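Local coordinates for universal stress protein MJ0577 (Methanocaldococcus jannaschii, PDB 1MJH), which binds ATP together with one manganese ion per subunit, as a homodimeric member of the universal stress protein family, at residues Ile20-Val25 against Lys90-Val95; Glu110-Ile115 against Asp122-Gly127; Lys114-Glu119 against Ser150-Leu155. All blocks are in the same frame, centred on the assembly; numbering follows the deposited sequence.

Contact 1. Residues Ile20-Val25 against Lys90-Val95; sequences IALKHV and KELEDV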
loop_
_atom_site.group_PDB
_atom_site.type_symbol
_atom_site.label_atom_id
_atom_site.label_comp_id
_atom_site.label_asym_id
_atom_site.label_seq_id
_atom_site.Cartn_x
_atom_site.Cartn_y
_atom_site.Cartn_z
ATOM N N ILE B 20 -2.524 11.911 7.684
ATOM C CA ILE B 20 -1.259 11.228 7.766
ATOM C C ILE B 20 -0.803 10.824 6.362
ATOM O O ILE B 20 0.378 10.932 6.029
ATOM C CB ILE B 20 -1.274 9.966 8.662
ATOM C CG1 ILE B 20 -1.872 10.368 10.027
ATOM C CG2 ILE B 20 0.149 9.445 8.866
ATOM C CD1 ILE B 20 -2.019 9.172 10.970
ATOM N N ALA B 21 -1.718 10.272 5.601
ATOM C CA ALA B 21 -1.384 9.856 4.213
ATOM C C ALA B 21 -0.894 11.015 3.393
ATOM O O ALA B 21 -0.104 10.803 2.466
ATOM C CB ALA B 21 -2.643 9.243 3.567
ATOM N N LEU B 22 -1.353 12.270 3.595
ATOM C CA LEU B 22 -0.797 13.408 2.873
ATOM C C LEU B 22 0.688 13.530 3.077
ATOM O O LEU B 22 1.443 13.956 2.167
ATOM C CB LEU B 22 -1.561 14.682 3.310
ATOM C CG LEU B 22 -1.084 15.978 2.666
ATOM C CD1 LEU B 22 -1.181 15.941 1.167
ATOM C CD2 LEU B 22 -2.030 17.083 3.221
ATOM N N LYS B 23 1.206 13.246 4.298
ATOM C CA LYS B 23 2.622 13.290 4.549
ATOM C C LYS B 23 3.397 12.379 3.572
ATOM O O LYS B 23 4.502 12.741 3.164
ATOM C CB LYS B 23 2.987 12.880 5.978
ATOM C CG LYS B 23 2.220 13.716 7.029
ATOM C CD LYS B 23 2.624 13.228 8.426
ATOM C CE LYS B 23 2.337 14.215 9.526
ATOM N NZ LYS B 23 2.914 15.585 9.401
ATOM N N HIS B 24 2.812 11.214 3.306
ATOM C CA HIS B 24 3.455 10.244 2.396
ATOM C C HIS B 24 3.349 10.718 0.966
ATOM O O HIS B 24 4.339 10.594 0.228
ATOM C CB HIS B 24 2.816 8.839 2.545
ATOM C CG HIS B 24 3.139 8.304 3.918
ATOM N ND1 HIS B 24 4.127 7.337 4.065
ATOM C CD2 HIS B 24 2.605 8.570 5.136
ATOM C CE1 HIS B 24 4.209 7.067 5.368
ATOM N NE2 HIS B 24 3.314 7.803 6.078
ATOM N N VAL B 25 2.243 11.343 0.563
ATOM C CA VAL B 25 2.217 11.935 -0.787
ATOM C C VAL B 25 3.361 12.928 -0.967
ATOM O O VAL B 25 4.039 12.964 -2.010
ATOM C CB VAL B 25 0.874 12.645 -1.035
ATOM C CG1 VAL B 25 0.835 13.314 -2.429
ATOM C CG2 VAL B 25 -0.263 11.604 -0.940
ATOM N N LYS B 90 -2.974 23.803 -2.312
ATOM C CA LYS B 90 -1.881 24.732 -2.100
ATOM C C LYS B 90 -0.683 24.105 -1.404
ATOM O O LYS B 90 0.446 24.424 -1.782
ATOM C CB LYS B 90 -2.274 25.960 -1.261
ATOM C CG LYS B 90 -3.200 26.903 -2.029
ATOM C CD LYS B 90 -2.426 27.769 -3.008
ATOM C CE LYS B 90 -3.310 28.774 -3.732
ATOM N NZ LYS B 90 -2.574 29.413 -4.877
ATOM N N GLU B 91 -0.927 23.230 -0.422
ATOM C CA GLU B 91 0.226 22.595 0.270
ATOM C C GLU B 91 1.013 21.790 -0.756
ATOM O O GLU B 91 2.233 21.731 -0.800
ATOM C CB GLU B 91 -0.292 21.699 1.416
ATOM C CG GLU B 91 0.843 21.179 2.324
ATOM C CD GLU B 91 0.370 20.301 3.469
ATOM O OE1 GLU B 91 -0.826 20.387 3.822
ATOM O OE2 GLU B 91 1.210 19.562 4.059
ATOM N N LEU B 92 0.281 21.030 -1.613
ATOM C CA LEU B 92 0.976 20.173 -2.586
ATOM C C LEU B 92 1.683 20.960 -3.696
ATOM O O LEU B 92 2.759 20.590 -4.141
ATOM C CB LEU B 92 -0.065 19.233 -3.236
ATOM C CG LEU B 92 -0.619 18.178 -2.258
ATOM C CD1 LEU B 92 -1.767 17.433 -2.942
ATOM C CD2 LEU B 92 0.497 17.229 -1.853
ATOM N N GLU B 93 1.080 22.059 -4.127
ATOM C CA GLU B 93 1.690 22.920 -5.143
ATOM C C GLU B 93 2.961 23.546 -4.626
ATOM O O GLU B 93 3.940 23.651 -5.370
ATOM C CB GLU B 93 0.693 24.011 -5.597
ATOM C CG GLU B 93 -0.374 23.395 -6.505
ATOM C CD GLU B 93 -1.436 24.382 -6.960
ATOM O OE1 GLU B 93 -1.565 25.432 -6.290
ATOM O OE2 GLU B 93 -2.164 24.132 -7.943
ATOM N N ASP B 94 2.971 23.878 -3.331
ATOM C CA ASP B 94 4.141 24.442 -2.690
ATOM C C ASP B 94 5.336 23.514 -2.663
ATOM O O ASP B 94 6.489 23.946 -2.815
ATOM C CB ASP B 94 3.793 24.941 -1.265
ATOM C CG ASP B 94 5.085 25.379 -0.584
ATOM O OD1 ASP B 94 5.617 26.443 -0.997
ATOM O OD2 ASP B 94 5.594 24.667 0.309
ATOM N N VAL B 95 5.104 22.190 -2.680
ATOM C CA VAL B 95 6.229 21.272 -2.766
ATOM C C VAL B 95 6.614 20.949 -4.204
ATOM O O VAL B 95 7.654 20.311 -4.402
ATOM C CB VAL B 95 6.039 20.036 -1.885
ATOM C CG1 VAL B 95 5.869 20.531 -0.450
ATOM C CG2 VAL B 95 4.854 19.197 -2.277
#
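Leu22 turns CG away from its own N and alongside its carbonyl carbon (chi1 179°), which puts its methyls against Leu92 and Glu91; Leu92 keeps CG beside its own N (chi1 -69°), and its end, CD2, comes nearer helix 16-27 than its CB bond would suggest. The two methyls of Leu22 part company. Leu22 CD1 lies 3.7 Å from Leu92 CD2, one apolar side chain slanting past the other. Leu22 CD2 lies 3.6 Å from OE1 of Glu91, the two side chains arriving from opposite directions. A third arm comes from Val25, whose CG1 is 4.0 Å from the same Leu92 CD2 and whose side chain stands nearly at right angles to it, leaving that methyl touched by two residues. Helices 16-27 and 66-95 each follow a strand of the parallel sheet and lead to the next, in the succession of beta-alpha-beta crossovers that makes up this Rossmann-like fold, and they run side by side in the same sense. Their axes here are 11.4 Å apart and inclined by 21°, a spacing bridged by side chains alone. Tyr10 of strand 7-11 packs against both Leu22 and Val25, while Leu92 also rests on Val99 of strand 98-106. Shortening Leu22 to an alanine would probably open a gap between the helices, leaving Leu92 CD2 with Val25 as its remaining neighbour across the contact and the Glu91 carboxylate without its apolar cover. That carboxylate is held from its other oxygen, OE2, in a salt bridge with Lys26, while NZ of Lys23 stays 6.9 Å from Glu91 OE2, too distant to pair with it.

Contact 2. Residues Glu110-Ile115 against Asp122-Gly127; sequences EEIVKI and DIIIMG. With ATP (adenosine-5'-triphosphate), chain F.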
loop_
_atom_site.group_PDB
_atom_site.type_symbol
_atom_site.label_atom_id
_atom_site.label_comp_id
_atom_site.label_asym_id
_atom_site.label_seq_id
_atom_site.Cartn_x
_atom_site.Cartn_y
_atom_site.Cartn_z
ATOM N N GLU B 110 -16.008 3.053 -5.440
ATOM C CA GLU B 110 -16.152 2.911 -6.909
ATOM C C GLU B 110 -15.538 4.043 -7.675
ATOM O O GLU B 110 -14.877 3.822 -8.683
ATOM C CB GLU B 110 -17.652 2.759 -7.246
ATOM C CG GLU B 110 -18.268 1.506 -6.661
ATOM C CD GLU B 110 -19.643 1.125 -7.172
ATOM O OE1 GLU B 110 -20.320 1.939 -7.826
ATOM O OE2 GLU B 110 -20.096 -0.016 -6.927
ATOM N N GLU B 111 -15.691 5.299 -7.186
ATOM C CA GLU B 111 -15.094 6.416 -7.871
ATOM C C GLU B 111 -13.591 6.427 -7.774
ATOM O O GLU B 111 -12.890 6.858 -8.707
ATOM C CB GLU B 111 -15.661 7.765 -7.339
ATOM C CG GLU B 111 -17.160 7.905 -7.615
ATOM C CD GLU B 111 -17.390 8.236 -9.085
ATOM O OE1 GLU B 111 -16.495 8.681 -9.810
ATOM O OE2 GLU B 111 -18.558 8.006 -9.465
ATOM N N ILE B 112 -13.026 5.997 -6.616
ATOM C CA ILE B 112 -11.558 5.963 -6.526
ATOM C C ILE B 112 -10.982 5.000 -7.542
ATOM O O ILE B 112 -10.021 5.297 -8.232
ATOM C CB ILE B 112 -11.145 5.596 -5.092
ATOM C CG1 ILE B 112 -11.621 6.709 -4.141
ATOM C CG2 ILE B 112 -9.632 5.356 -4.974
ATOM C CD1 ILE B 112 -11.518 6.293 -2.642
ATOM N N VAL B 113 -11.643 3.808 -7.637
ATOM C CA VAL B 113 -11.147 2.814 -8.600
ATOM C C VAL B 113 -11.276 3.325 -10.036
ATOM O O VAL B 113 -10.349 3.176 -10.824
ATOM C CB VAL B 113 -11.932 1.507 -8.416
ATOM C CG1 VAL B 113 -11.614 0.489 -9.518
ATOM C CG2 VAL B 113 -11.538 0.879 -7.053
ATOM N N LYS B 114 -12.408 3.931 -10.349
ATOM C CA LYS B 114 -12.649 4.417 -11.714
ATOM C C LYS B 114 -11.675 5.511 -12.121
ATOM O O LYS B 114 -11.106 5.538 -13.221
ATOM C CB LYS B 114 -14.109 4.874 -11.796
ATOM C CG LYS B 114 -14.439 5.740 -12.986
ATOM C CD LYS B 114 -15.936 6.070 -13.006
ATOM C CE LYS B 114 -16.103 7.405 -13.728
ATOM N NZ LYS B 114 -17.513 7.882 -13.722
ATOM N N ILE B 115 -11.481 6.483 -11.216
ATOM C CA ILE B 115 -10.629 7.620 -11.488
ATOM C C ILE B 115 -9.178 7.230 -11.481
ATOM O O ILE B 115 -8.395 7.687 -12.310
ATOM C CB ILE B 115 -10.972 8.780 -10.508
ATOM C CG1 ILE B 115 -12.340 9.377 -10.895
ATOM C CG2 ILE B 115 -9.862 9.827 -10.598
ATOM C CD1 ILE B 115 -12.872 10.370 -9.871
ATOM N N ASP B 122 0.066 5.945 -11.315
ATOM C CA ASP B 122 1.093 4.974 -10.960
ATOM C C ASP B 122 0.906 4.382 -9.542
ATOM O O ASP B 122 1.497 3.330 -9.278
ATOM C CB ASP B 122 2.452 5.668 -11.045
ATOM C CG ASP B 122 2.741 6.164 -12.474
ATOM O OD1 ASP B 122 2.841 5.272 -13.354
ATOM O OD2 ASP B 122 2.856 7.383 -12.751
ATOM N N ILE B 123 0.083 5.030 -8.725
ATOM C CA ILE B 123 -0.040 4.534 -7.336
ATOM C C ILE B 123 -1.206 5.281 -6.710
ATOM O O ILE B 123 -1.493 6.423 -7.122
ATOM C CB ILE B 123 1.266 4.782 -6.578
ATOM C CG1 ILE B 123 1.127 4.249 -5.136
ATOM C CG2 ILE B 123 1.673 6.267 -6.544
ATOM C CD1 ILE B 123 2.493 4.242 -4.425
ATOM N N ILE B 124 -1.893 4.650 -5.785
ATOM C CA ILE B 124 -2.914 5.293 -4.981
ATOM C C ILE B 124 -2.351 5.383 -3.554
ATOM O O ILE B 124 -1.896 4.341 -3.070
ATOM C CB ILE B 124 -4.189 4.429 -4.920
ATOM C CG1 ILE B 124 -4.671 4.191 -6.407
ATOM C CG2 ILE B 124 -5.243 5.251 -4.212
ATOM C CD1 ILE B 124 -5.910 3.347 -6.435
ATOM N N ILE B 125 -2.327 6.558 -2.943
ATOM C CA ILE B 125 -1.798 6.672 -1.544
ATOM C C ILE B 125 -3.001 7.071 -0.657
ATOM O O ILE B 125 -3.620 8.112 -0.881
ATOM C CB ILE B 125 -0.692 7.727 -1.512
ATOM C CG1 ILE B 125 0.537 7.255 -2.313
ATOM C CG2 ILE B 125 -0.263 7.921 -0.032
ATOM C CD1 ILE B 125 1.701 8.252 -2.316
ATOM N N MET B 126 -3.367 6.254 0.333
ATOM C CA MET B 126 -4.631 6.510 1.084
ATOM C C MET B 126 -4.461 6.077 2.529
ATOM O O MET B 126 -3.545 5.298 2.815
ATOM C CB MET B 126 -5.868 5.856 0.370
ATOM C CG MET B 126 -5.817 4.290 0.412
ATOM S SD MET B 126 -6.982 3.468 -0.845
ATOM C CE MET B 126 -8.501 4.235 -0.240
ATOM N N GLY B 127 -5.410 6.512 3.390
ATOM C CA GLY B 127 -5.303 6.037 4.783
ATOM C C GLY B 127 -5.892 4.644 4.923
ATOM O O GLY B 127 -6.662 4.157 4.091
HETATM P PG ATP F . -15.880 3.001 6.982
HETATM O O1G ATP F . -15.797 1.644 6.375
HETATM O O2G ATP F . -16.159 3.948 5.954
HETATM O O3G ATP F . -16.859 3.082 8.076
HETATM P PB ATP F . -13.416 4.397 7.815
HETATM O O1B ATP F . -12.744 4.311 9.118
HETATM O O2B ATP F . -14.093 5.689 7.664
HETATM O O3B ATP F . -14.399 3.180 7.641
HETATM P PA ATP F . -12.296 4.425 5.051
HETATM O O1A ATP F . -12.143 3.127 4.441
HETATM O O2A ATP F . -13.401 5.226 4.646
HETATM O O3A ATP F . -12.315 4.197 6.678
HETATM O "O5'" ATP F . -11.069 5.411 4.964
HETATM C "C5'" ATP F . -9.857 4.900 4.353
HETATM C "C4'" ATP F . -9.306 5.938 3.393
HETATM O "O4'" ATP F . -10.216 5.976 2.222
HETATM C "C3'" ATP F . -9.277 7.383 3.864
HETATM O "O3'" ATP F . -8.149 7.678 4.699
HETATM C "C2'" ATP F . -9.251 8.120 2.502
HETATM O "O2'" ATP F . -7.911 8.074 1.971
HETATM C "C1'" ATP F . -10.227 7.245 1.674
HETATM N N9 ATP F . -11.588 7.765 1.637
HETATM C C8 ATP F . -12.655 7.429 2.394
HETATM N N7 ATP F . -13.773 8.035 2.045
HETATM C C5 ATP F . -13.418 8.832 1.062
HETATM C C6 ATP F . -14.172 9.715 0.308
HETATM N N6 ATP F . -15.472 9.887 0.551
HETATM N N1 ATP F . -13.534 10.390 -0.643
HETATM C C2 ATP F . -12.199 10.191 -0.897
HETATM N N3 ATP F . -11.389 9.353 -0.226
HETATM C C4 ATP F . -12.098 8.744 0.751
#
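Helix 108-118 and strand 123-127 close a crossover of the alpha/beta fold beside the ATP pocket, and Ile112 meets Ile124 and Met126 between them. The two branches of Ile112 divide the work. Ile112 CG2 comes within 4.5 Å of Ile124 CG2, while Ile112 CD1, on the longer branch, lies 4.4 Å from the terminal methyl CE of Met126. These are loose, purely apolar contacts, deepened by Val146 of helix 141-149, which touches both isoleucines, and by Leu9 and Pro11 of strand 7-11. CD1 of Ile112 also approaches the nucleotide, 3.9 Å from N3 of the adenine. In this Rossmann-like sheet the nucleotide lies at the carboxyl ends of the parallel strands, and strand 123-127 delivers Met126 and Gly127 to the ribose. Met126 holds CG between its backbone N and carbonyl carbon (chi1 68°), a crowded position that directs the chain to the helix side; a bend at the sulfur then brings CE to 3.5 Å from O4' of the ribose. Nearer the backbone, CB of Met126 is 3.4 Å from O2'. The amide of Gly127 faces both ribose hydroxyl oxygens: N donates to O2' at 3.3 Å along a nearly straight line (164°), and only weakly to O3', where the angle falls to 121°. Pro11, Val41 and Val142 are among the other residues hydrogen-bonded to this ATP, and the Gly127 carbonyl is in turn hydrogen-bonded to OG1 of Thr143.

Contact 3. Residues Lys114-Glu119 against Ser150-Leu155; sequences KIAEDE and SNKPVL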
loop_
_atom_site.group_PDB
_atom_site.type_symbol
_atom_site.label_atom_id
_atom_site.label_comp_id
_atom_site.label_asym_id
_atom_site.label_seq_id
_atom_site.Cartn_x
_atom_site.Cartn_y
_atom_site.Cartn_z
ATOM N N LYS B 114 -12.408 3.931 -10.349
ATOM C CA LYS B 114 -12.649 4.417 -11.714
ATOM C C LYS B 114 -11.675 5.511 -12.121
ATOM O O LYS B 114 -11.106 5.538 -13.221
ATOM C CB LYS B 114 -14.109 4.874 -11.796
ATOM C CG LYS B 114 -14.439 5.740 -12.986
ATOM C CD LYS B 114 -15.936 6.070 -13.006
ATOM C CE LYS B 114 -16.103 7.405 -13.728
ATOM N NZ LYS B 114 -17.513 7.882 -13.722
ATOM N N ILE B 115 -11.481 6.483 -11.216
ATOM C CA ILE B 115 -10.629 7.620 -11.488
ATOM C C ILE B 115 -9.178 7.230 -11.481
ATOM O O ILE B 115 -8.395 7.687 -12.310
ATOM C CB ILE B 115 -10.972 8.780 -10.508
ATOM C CG1 ILE B 115 -12.340 9.377 -10.895
ATOM C CG2 ILE B 115 -9.862 9.827 -10.598
ATOM C CD1 ILE B 115 -12.872 10.370 -9.871
ATOM N N ALA B 116 -8.741 6.225 -10.665
ATOM C CA ALA B 116 -7.375 5.793 -10.802
ATOM C C ALA B 116 -7.075 5.215 -12.211
ATOM O O ALA B 116 -6.010 5.532 -12.746
ATOM C CB ALA B 116 -7.075 4.666 -9.827
ATOM N N GLU B 117 -8.078 4.464 -12.692
ATOM C CA GLU B 117 -7.914 3.928 -14.063
ATOM C C GLU B 117 -8.027 5.018 -15.139
ATOM O O GLU B 117 -7.127 5.103 -16.019
ATOM C CB GLU B 117 -9.083 2.915 -14.183
ATOM C CG GLU B 117 -9.316 2.377 -15.608
ATOM C CD GLU B 117 -8.181 1.566 -16.167
ATOM O OE1 GLU B 117 -7.392 0.942 -15.419
ATOM O OE2 GLU B 117 -8.032 1.481 -17.430
ATOM N N ASP B 118 -8.970 5.949 -14.968
ATOM C CA ASP B 118 -9.185 6.969 -16.046
ATOM C C ASP B 118 -8.008 7.909 -16.166
ATOM O O ASP B 118 -7.602 8.343 -17.273
ATOM C CB ASP B 118 -10.515 7.666 -15.781
ATOM C CG ASP B 118 -11.763 6.863 -16.061
ATOM O OD1 ASP B 118 -11.700 5.707 -16.526
ATOM O OD2 ASP B 118 -12.925 7.277 -15.859
ATOM N N GLU B 119 -7.433 8.318 -15.011
ATOM C CA GLU B 119 -6.282 9.215 -14.995
ATOM C C GLU B 119 -4.940 8.557 -15.250
ATOM O O GLU B 119 -3.857 9.155 -15.329
ATOM C CB GLU B 119 -6.296 10.042 -13.671
ATOM C CG GLU B 119 -7.601 10.838 -13.490
ATOM C CD GLU B 119 -7.651 12.123 -14.322
ATOM O OE1 GLU B 119 -6.637 12.552 -14.873
ATOM O OE2 GLU B 119 -8.731 12.713 -14.409
ATOM N N SER B 150 -9.107 -2.370 -7.460
ATOM C CA SER B 150 -8.174 -1.724 -8.358
ATOM C C SER B 150 -6.984 -2.579 -8.704
ATOM O O SER B 150 -6.433 -3.311 -7.843
ATOM C CB SER B 150 -7.691 -0.413 -7.699
ATOM O OG SER B 150 -6.784 0.279 -8.564
ATOM N N ASN B 151 -6.417 -2.434 -9.914
ATOM C CA ASN B 151 -5.159 -3.110 -10.212
ATOM C C ASN B 151 -3.950 -2.212 -10.038
ATOM O O ASN B 151 -2.795 -2.520 -10.306
ATOM C CB ASN B 151 -5.186 -3.642 -11.646
ATOM C CG ASN B 151 -5.327 -2.567 -12.709
ATOM O OD1 ASN B 151 -5.161 -1.366 -12.491
ATOM N ND2 ASN B 151 -5.645 -3.007 -13.923
ATOM N N LYS B 152 -4.166 -1.043 -9.354
ATOM C CA LYS B 152 -3.062 -0.135 -9.135
ATOM C C LYS B 152 -2.351 -0.469 -7.820
ATOM O O LYS B 152 -3.077 -0.938 -6.930
ATOM C CB LYS B 152 -3.602 1.308 -8.965
ATOM C CG LYS B 152 -4.260 1.858 -10.272
ATOM C CD LYS B 152 -3.325 1.919 -11.452
ATOM C CE LYS B 152 -4.104 2.543 -12.651
ATOM N NZ LYS B 152 -3.137 2.560 -13.810
ATOM N N PRO B 153 -1.095 -0.120 -7.675
ATOM C CA PRO B 153 -0.408 -0.257 -6.382
ATOM C C PRO B 153 -1.085 0.677 -5.376
ATOM O O PRO B 153 -1.471 1.808 -5.758
ATOM C CB PRO B 153 1.032 0.200 -6.655
ATOM C CG PRO B 153 1.199 0.142 -8.169
ATOM C CD PRO B 153 -0.171 0.404 -8.676
ATOM N N VAL B 154 -1.324 0.160 -4.164
ATOM C CA VAL B 154 -1.942 1.002 -3.122
ATOM C C VAL B 154 -1.033 1.089 -1.886
ATOM O O VAL B 154 -0.689 0.050 -1.304
ATOM C CB VAL B 154 -3.262 0.367 -2.673
ATOM C CG1 VAL B 154 -3.932 1.265 -1.590
ATOM C CG2 VAL B 154 -4.289 0.282 -3.818
ATOM N N LEU B 155 -0.634 2.314 -1.586
ATOM C CA LEU B 155 0.122 2.560 -0.316
ATOM C C LEU B 155 -0.920 2.814 0.758
ATOM O O LEU B 155 -1.584 3.837 0.711
ATOM C CB LEU B 155 1.112 3.707 -0.490
ATOM C CG LEU B 155 1.834 4.132 0.834
ATOM C CD1 LEU B 155 2.574 2.948 1.434
ATOM C CD2 LEU B 155 2.858 5.260 0.526
HETATM O O HOH W 1 -4.820 3.392 -16.085
HETATM O O HOH W 2 -6.851 0.432 -12.812
HETATM O O HOH W 3 -6.659 -1.309 -16.291
#
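Lys152 lays its side chain along Ala116, in the C-terminal part of helix 108-118. The chain turns at chi2 (-60°) and is extended thereafter, which sets Lys152 CG 4.0 Å from CB of Ala116 and runs CE past the helix backbone, 3.5 Å from the carbonyl O of the same alanine. The ammonium NZ travels on to the carbonyl O of Val121, its hydrogen-bond acceptor, and also donates to a water at 2.9 Å, which hands the bond on to Glu117 O. Glu117 turns at chi2 (64°), bringing its carboxylate round to Asn151, yet the two meet only through solvent: OE1 accepts from two waters, one of which donates to OD1 of Asn151 while the other accepts from ND2. OE1 of Glu117 is 4.8 Å from NZ of Lys152, not in contact, though the opposite charges may attract. The loop that carries Asn151 and Lys152 is braced internally, since Lys152 N donates to OG of Ser150 at 3.0 Å and 160°. This ST turn lies where the chain leaves helix 141-149 for strand 154-157, outermost in its own chain, which pairs antiparallel with a strand of the second subunit and so continues the sheet into it.

Contacts 2 and 3 use overlapping parts of helix 108-118, sharing Lys114 and Ile115, and lie close together, centres about 5 Å apart; their partner strands 123-127 and 154-157 are sheet neighbours, linked where Ile124 pairs with Pro153 and Leu155. Contact 1 lies among the helices on the other face of the sheet, and its Val25 CG2 reaches Ile125 CG2 at 3.8 Å. Contacts 1 and 2 are buried and chiefly aliphatic, although Glu91 borders the first. Contact 3 is partly exposed: the aliphatic part of Lys152 packs directly on Ala116, and waters join Glu117 to Asn151 and to the lysine NZ. All three reach the second subunit, contact 2 only through Ile123; its polar chemistry comes from ATP.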